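Local structure of phosphotriesterase family protein (3PNZ) at residues G86-S98 against E138-Q152. The protein probably hydrolyses phosphorylated sugar lactones, as a zinc-dependent lactonase of the amidohydrolase fold. Sequence-based numbering, arbitrary orientation.
With PO4 (phosphate ion), chain K.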
loop_
_atom_site.group_PDB
_atom_site.type_symbol
_atom_site.label_atom_id
_atom_site.label_comp_id
_atom_site.label_asym_id
_atom_site.label_seq_id
_atom_site.Cartn_x
_atom_site.Cartn_y
_atom_site.Cartn_z
ATOM N N GLY A 86 7.365 13.278 12.979
ATOM C CA GLY A 86 6.738 14.287 12.146
ATOM C C GLY A 86 6.295 13.766 10.784
ATOM O O GLY A 86 5.729 14.515 9.983
ATOM N N ILE A 87 6.553 12.489 10.510
ATOM C CA ILE A 87 6.152 11.897 9.232
ATOM C C ILE A 87 4.655 11.636 9.225
ATOM O O ILE A 87 4.112 11.043 10.154
ATOM C CB ILE A 87 6.910 10.574 8.951
ATOM C CG1 ILE A 87 8.412 10.841 8.838
ATOM C CG2 ILE A 87 6.373 9.885 7.687
ATOM C CD1 ILE A 87 8.776 11.808 7.737
ATOM N N GLN A 88 3.988 12.092 8.173
ATOM C CA GLN A 88 2.556 11.864 8.014
ATOM C C GLN A 88 2.306 10.425 7.595
ATOM O O GLN A 88 3.019 9.893 6.740
ATOM C CB GLN A 88 1.991 12.843 6.985
ATOM C CG GLN A 88 2.160 14.294 7.442
ATOM C CD GLN A 88 1.889 15.327 6.364
ATOM O OE1 GLN A 88 1.411 16.427 6.660
ATOM N NE2 GLN A 88 2.210 15.000 5.121
ATOM N N ILE A 89 1.317 9.785 8.210
ATOM C CA ILE A 89 0.987 8.400 7.858
ATOM C C ILE A 89 -0.427 8.313 7.295
ATOM O O ILE A 89 -1.388 8.796 7.908
ATOM C CB ILE A 89 1.084 7.454 9.085
ATOM C CG1 ILE A 89 2.470 7.516 9.732
ATOM C CG2 ILE A 89 0.741 6.010 8.697
ATOM C CD1 ILE A 89 3.588 6.988 8.835
ATOM N N VAL A 90 -0.558 7.700 6.124
ATOM C CA VAL A 90 -1.872 7.337 5.611
ATOM C C VAL A 90 -2.078 5.858 5.913
ATOM O O VAL A 90 -1.345 5.013 5.397
ATOM C CB VAL A 90 -1.971 7.561 4.091
ATOM C CG1 VAL A 90 -3.303 7.061 3.561
ATOM C CG2 VAL A 90 -1.772 9.044 3.755
ATOM N N GLY A 91 -3.057 5.542 6.752
ATOM C CA GLY A 91 -3.338 4.162 7.118
ATOM C C GLY A 91 -4.250 3.482 6.116
ATOM O O GLY A 91 -4.862 4.141 5.275
ATOM N N THR A 92 -4.345 2.158 6.202
ATOM C CA THR A 92 -5.097 1.401 5.222
ATOM C C THR A 92 -6.165 0.522 5.860
ATOM O O THR A 92 -5.871 -0.283 6.745
ATOM C CB THR A 92 -4.140 0.525 4.411
ATOM O OG1 THR A 92 -3.216 1.372 3.721
ATOM C CG2 THR A 92 -4.908 -0.344 3.418
ATOM N N ALA A 93 -7.399 0.676 5.395
ATOM C CA ALA A 93 -8.506 -0.152 5.836
ATOM C C ALA A 93 -8.677 -1.356 4.909
ATOM O O ALA A 93 -8.252 -1.323 3.757
ATOM C CB ALA A 93 -9.794 0.666 5.853
ATOM N N GLY A 94 -9.287 -2.422 5.403
ATOM C CA GLY A 94 -9.623 -3.532 4.528
ATOM C C GLY A 94 -8.721 -4.744 4.669
ATOM O O GLY A 94 -8.271 -5.059 5.762
ATOM N N PHE A 95 -8.428 -5.391 3.541
ATOM C CA PHE A 95 -7.832 -6.727 3.538
ATOM C C PHE A 95 -6.571 -6.781 2.667
ATOM O O PHE A 95 -6.463 -6.043 1.694
ATOM C CB PHE A 95 -8.867 -7.735 3.016
ATOM C CG PHE A 95 -10.246 -7.542 3.590
ATOM C CD1 PHE A 95 -10.637 -8.217 4.738
ATOM C CD2 PHE A 95 -11.147 -6.679 2.989
ATOM C CE1 PHE A 95 -11.898 -8.038 5.274
ATOM C CE2 PHE A 95 -12.415 -6.492 3.518
ATOM C CZ PHE A 95 -12.793 -7.174 4.667
ATOM N N ASN A 96 -5.625 -7.664 3.009
ATOM C CA ASN A 96 -4.347 -7.755 2.279
ATOM C C ASN A 96 -4.287 -8.895 1.257
ATOM O O ASN A 96 -3.962 -8.656 0.094
ATOM C CB ASN A 96 -3.167 -7.831 3.262
ATOM C CG ASN A 96 -1.792 -7.849 2.568
ATOM O OD1 ASN A 96 -0.761 -7.760 3.237
ATOM N ND2 ASN A 96 -1.775 -7.965 1.245
ATOM N N LYS A 97 -4.592 -10.124 1.683
ATOM C CA LYS A 97 -4.509 -11.306 0.810
ATOM C C LYS A 97 -5.006 -12.571 1.533
ATOM O O LYS A 97 -4.725 -12.753 2.714
ATOM C CB LYS A 97 -3.074 -11.513 0.295
ATOM C CG LYS A 97 -1.998 -11.518 1.379
ATOM C CD LYS A 97 -0.625 -11.318 0.761
ATOM C CE LYS A 97 0.462 -11.203 1.806
ATOM N NZ LYS A 97 1.759 -10.761 1.192
ATOM N N SER A 98 -5.714 -13.441 0.818
ATOM C CA SER A 98 -6.488 -14.511 1.457
ATOM C C SER A 98 -5.690 -15.598 2.173
ATOM O O SER A 98 -6.219 -16.234 3.084
ATOM C CB SER A 98 -7.464 -15.163 0.476
ATOM O OG SER A 98 -6.773 -15.927 -0.501
ATOM N N GLU A 138 -13.523 1.789 9.657
ATOM C CA GLU A 138 -12.081 2.026 9.772
ATOM C C GLU A 138 -11.680 3.384 9.191
ATOM O O GLU A 138 -10.764 4.043 9.692
ATOM C CB GLU A 138 -11.280 0.884 9.118
ATOM C CG GLU A 138 -11.406 -0.433 9.861
ATOM C CD GLU A 138 -10.310 -1.436 9.512
ATOM O OE1 GLU A 138 -9.994 -1.604 8.312
ATOM O OE2 GLU A 138 -9.772 -2.067 10.448
ATOM N N VAL A 139 -12.380 3.803 8.140
ATOM C CA VAL A 139 -12.093 5.065 7.471
ATOM C C VAL A 139 -12.720 6.251 8.206
ATOM O O VAL A 139 -12.109 7.308 8.326
ATOM C CB VAL A 139 -12.625 5.055 6.030
ATOM C CG1 VAL A 139 -12.534 6.440 5.407
ATOM C CG2 VAL A 139 -11.839 4.042 5.191
ATOM N N GLU A 140 -13.937 6.049 8.695
ATOM C CA GLU A 140 -14.733 7.147 9.252
ATOM C C GLU A 140 -14.605 7.328 10.763
ATOM O O GLU A 140 -14.719 8.448 11.268
ATOM C CB GLU A 140 -16.202 6.973 8.862
ATOM C CG GLU A 140 -16.444 6.991 7.362
ATOM C CD GLU A 140 -16.252 8.362 6.720
ATOM O OE1 GLU A 140 -15.512 9.207 7.272
ATOM O OE2 GLU A 140 -16.852 8.598 5.650
ATOM N N ASN A 141 -14.372 6.235 11.484
ATOM C CA ASN A 141 -14.297 6.275 12.940
ATOM C C ASN A 141 -12.886 6.048 13.471
ATOM O O ASN A 141 -12.412 6.774 14.344
ATOM C CB ASN A 141 -15.248 5.243 13.548
ATOM C CG ASN A 141 -16.701 5.512 13.202
ATOM O OD1 ASN A 141 -17.066 6.633 12.863
ATOM N ND2 ASN A 141 -17.533 4.484 13.286
ATOM N N GLY A 142 -12.219 5.022 12.953
ATOM C CA GLY A 142 -10.856 4.731 13.355
ATOM C C GLY A 142 -10.485 3.271 13.176
ATOM O O GLY A 142 -11.348 2.396 13.104
ATOM N N LEU A 143 -9.186 3.011 13.102
ATOM C CA LEU A 143 -8.685 1.649 12.972
ATOM C C LEU A 143 -8.643 0.915 14.314
ATOM O O LEU A 143 -8.073 1.410 15.282
ATOM C CB LEU A 143 -7.288 1.668 12.346
ATOM C CG LEU A 143 -7.203 2.076 10.871
ATOM C CD1 LEU A 143 -5.861 2.734 10.559
ATOM C CD2 LEU A 143 -7.465 0.884 9.951
ATOM N N GLU A 144 -9.251 -0.266 14.357
ATOM C CA GLU A 144 -9.086 -1.192 15.482
ATOM C C GLU A 144 -9.304 -0.587 16.866
ATOM O O GLU A 144 -8.503 -0.805 17.776
ATOM C CB GLU A 144 -7.702 -1.840 15.422
ATOM C CG GLU A 144 -7.462 -2.524 14.101
ATOM C CD GLU A 144 -6.244 -3.426 14.102
ATOM O OE1 GLU A 144 -5.994 -4.042 13.049
ATOM O OE2 GLU A 144 -5.547 -3.520 15.137
ATOM N N GLY A 145 -10.387 0.164 17.023
ATOM C CA GLY A 145 -10.724 0.741 18.314
ATOM C C GLY A 145 -9.948 1.993 18.690
ATOM O O GLY A 145 -10.120 2.524 19.791
ATOM N N THR A 146 -9.091 2.471 17.790
ATOM C CA THR A 146 -8.325 3.688 18.038
ATOM C C THR A 146 -8.983 4.857 17.312
ATOM O O THR A 146 -9.870 4.652 16.479
ATOM C CB THR A 146 -6.871 3.558 17.532
ATOM O OG1 THR A 146 -6.850 3.731 16.106
ATOM C CG2 THR A 146 -6.278 2.190 17.908
ATOM N N PRO A 147 -8.545 6.089 17.611
ATOM C CA PRO A 147 -9.081 7.259 16.909
ATOM C C PRO A 147 -8.350 7.567 15.606
ATOM O O PRO A 147 -8.627 8.598 14.994
ATOM C CB PRO A 147 -8.822 8.414 17.895
ATOM C CG PRO A 147 -8.169 7.793 19.111
ATOM C CD PRO A 147 -7.622 6.480 18.686
ATOM N N TYR A 148 -7.432 6.703 15.185
ATOM C CA TYR A 148 -6.656 6.979 13.986
ATOM C C TYR A 148 -7.319 6.349 12.770
ATOM O O TYR A 148 -7.369 5.128 12.644
ATOM C CB TYR A 148 -5.212 6.496 14.171
ATOM C CG TYR A 148 -4.606 7.068 15.436
ATOM C CD1 TYR A 148 -4.241 8.408 15.505
ATOM C CD2 TYR A 148 -4.436 6.282 16.568
ATOM C CE1 TYR A 148 -3.707 8.949 16.673
ATOM C CE2 TYR A 148 -3.902 6.812 17.736
ATOM C CZ TYR A 148 -3.539 8.144 17.780
ATOM O OH TYR A 148 -3.006 8.676 18.938
ATOM N N LYS A 149 -7.844 7.194 11.889
ATOM C CA LYS A 149 -8.631 6.726 10.754
ATOM C C LYS A 149 -7.751 6.352 9.569
ATOM O O LYS A 149 -6.704 6.945 9.356
ATOM C CB LYS A 149 -9.618 7.804 10.310
ATOM C CG LYS A 149 -10.460 8.392 11.438
ATOM C CD LYS A 149 -11.280 9.563 10.934
ATOM C CE LYS A 149 -11.802 10.402 12.079
ATOM N NZ LYS A 149 -12.331 11.694 11.565
ATOM N N ALA A 150 -8.209 5.384 8.786
ATOM C CA ALA A 150 -7.542 5.018 7.544
ATOM C C ALA A 150 -7.848 6.023 6.434
ATOM O O ALA A 150 -8.919 6.649 6.416
ATOM C CB ALA A 150 -7.978 3.636 7.123
ATOM N N GLY A 151 -6.911 6.153 5.497
ATOM C CA GLY A 151 -7.053 7.069 4.380
ATOM C C GLY A 151 -7.129 6.372 3.032
ATOM O O GLY A 151 -7.153 7.016 1.989
ATOM N N GLN A 152 -7.144 5.043 3.047
ATOM C CA GLN A 152 -7.420 4.291 1.825
ATOM C C GLN A 152 -8.025 2.940 2.181
ATOM O O GLN A 152 -7.928 2.498 3.322
ATOM C CB GLN A 152 -6.158 4.136 0.969
ATOM C CG GLN A 152 -5.171 3.092 1.468
ATOM C CD GLN A 152 -4.031 2.839 0.483
ATOM O OE1 GLN A 152 -4.056 3.307 -0.659
ATOM N NE2 GLN A 152 -3.033 2.094 0.925
HETATM P P PO4 K . 2.384 -7.664 1.405
HETATM O O1 PO4 K . 2.051 -7.355 2.847
HETATM O O2 PO4 K . 1.133 -8.145 0.718
HETATM O O3 PO4 K . 2.880 -6.445 0.681
HETATM O O4 PO4 K . 3.486 -8.692 1.338
HETATM O O HOH W 1 -4.675 7.596 7.545
#
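The end of strand 88-92 and the loop residue Ala93 run beside strand 150-152, the parallel neighbour of 88-92 in the TIM-type barrel of the phosphotriesterase family, with helix 128-140 in the connection between them. Three backbone bonds, one of them weak, join the two segments. Ala93 N donates to Gln152 O over 2.8 Å, almost straight at 172°. Gly91 O takes Gly151 N at 2.9 Å from well above its carbonyl plane, and a longer, bent approach by Gln152 N adds the weak bond. A water links Gly91 N to Lys149 O, accepting from the first and donating to the second.

Two side-chain bonds add to these. Gln152 brings its amide to Thr92 by a CG lodged between its own backbone N and carbonyl carbon (chi1 77°), the chain running extended from there. Its NE2 reaches Thr92 OG1 at 2.9 Å with the hydroxyl close to the amide plane; OG1 also bonds Asp65 O of the strand on the far side of 88-92, so this one hydroxyl links three successive strands. The Thr92 side chain lies about 9 Å from a bound zinc ion. From helix 128-140, Glu138 extends past Ala93, and its OE1 receives Gly94 N at 3.1 Å, while OE2 forms a salt bridge with Arg73, pinning the carboxylate at both oxygens.

Apolar contacts join Ala93 to Ala150 and to the end of helix 128-140. Ala93 CB sits 3.7 Å from Ala150 CB and also meets Val139 CG2. Separately, the Leu143 CD2 methyl packs against the carbonyl oxygen Thr92 O at 3.8 Å. Val90, its CG1 anti to the backbone N (chi1 175°), lays that methyl 3.8 Å from Gly151 CA.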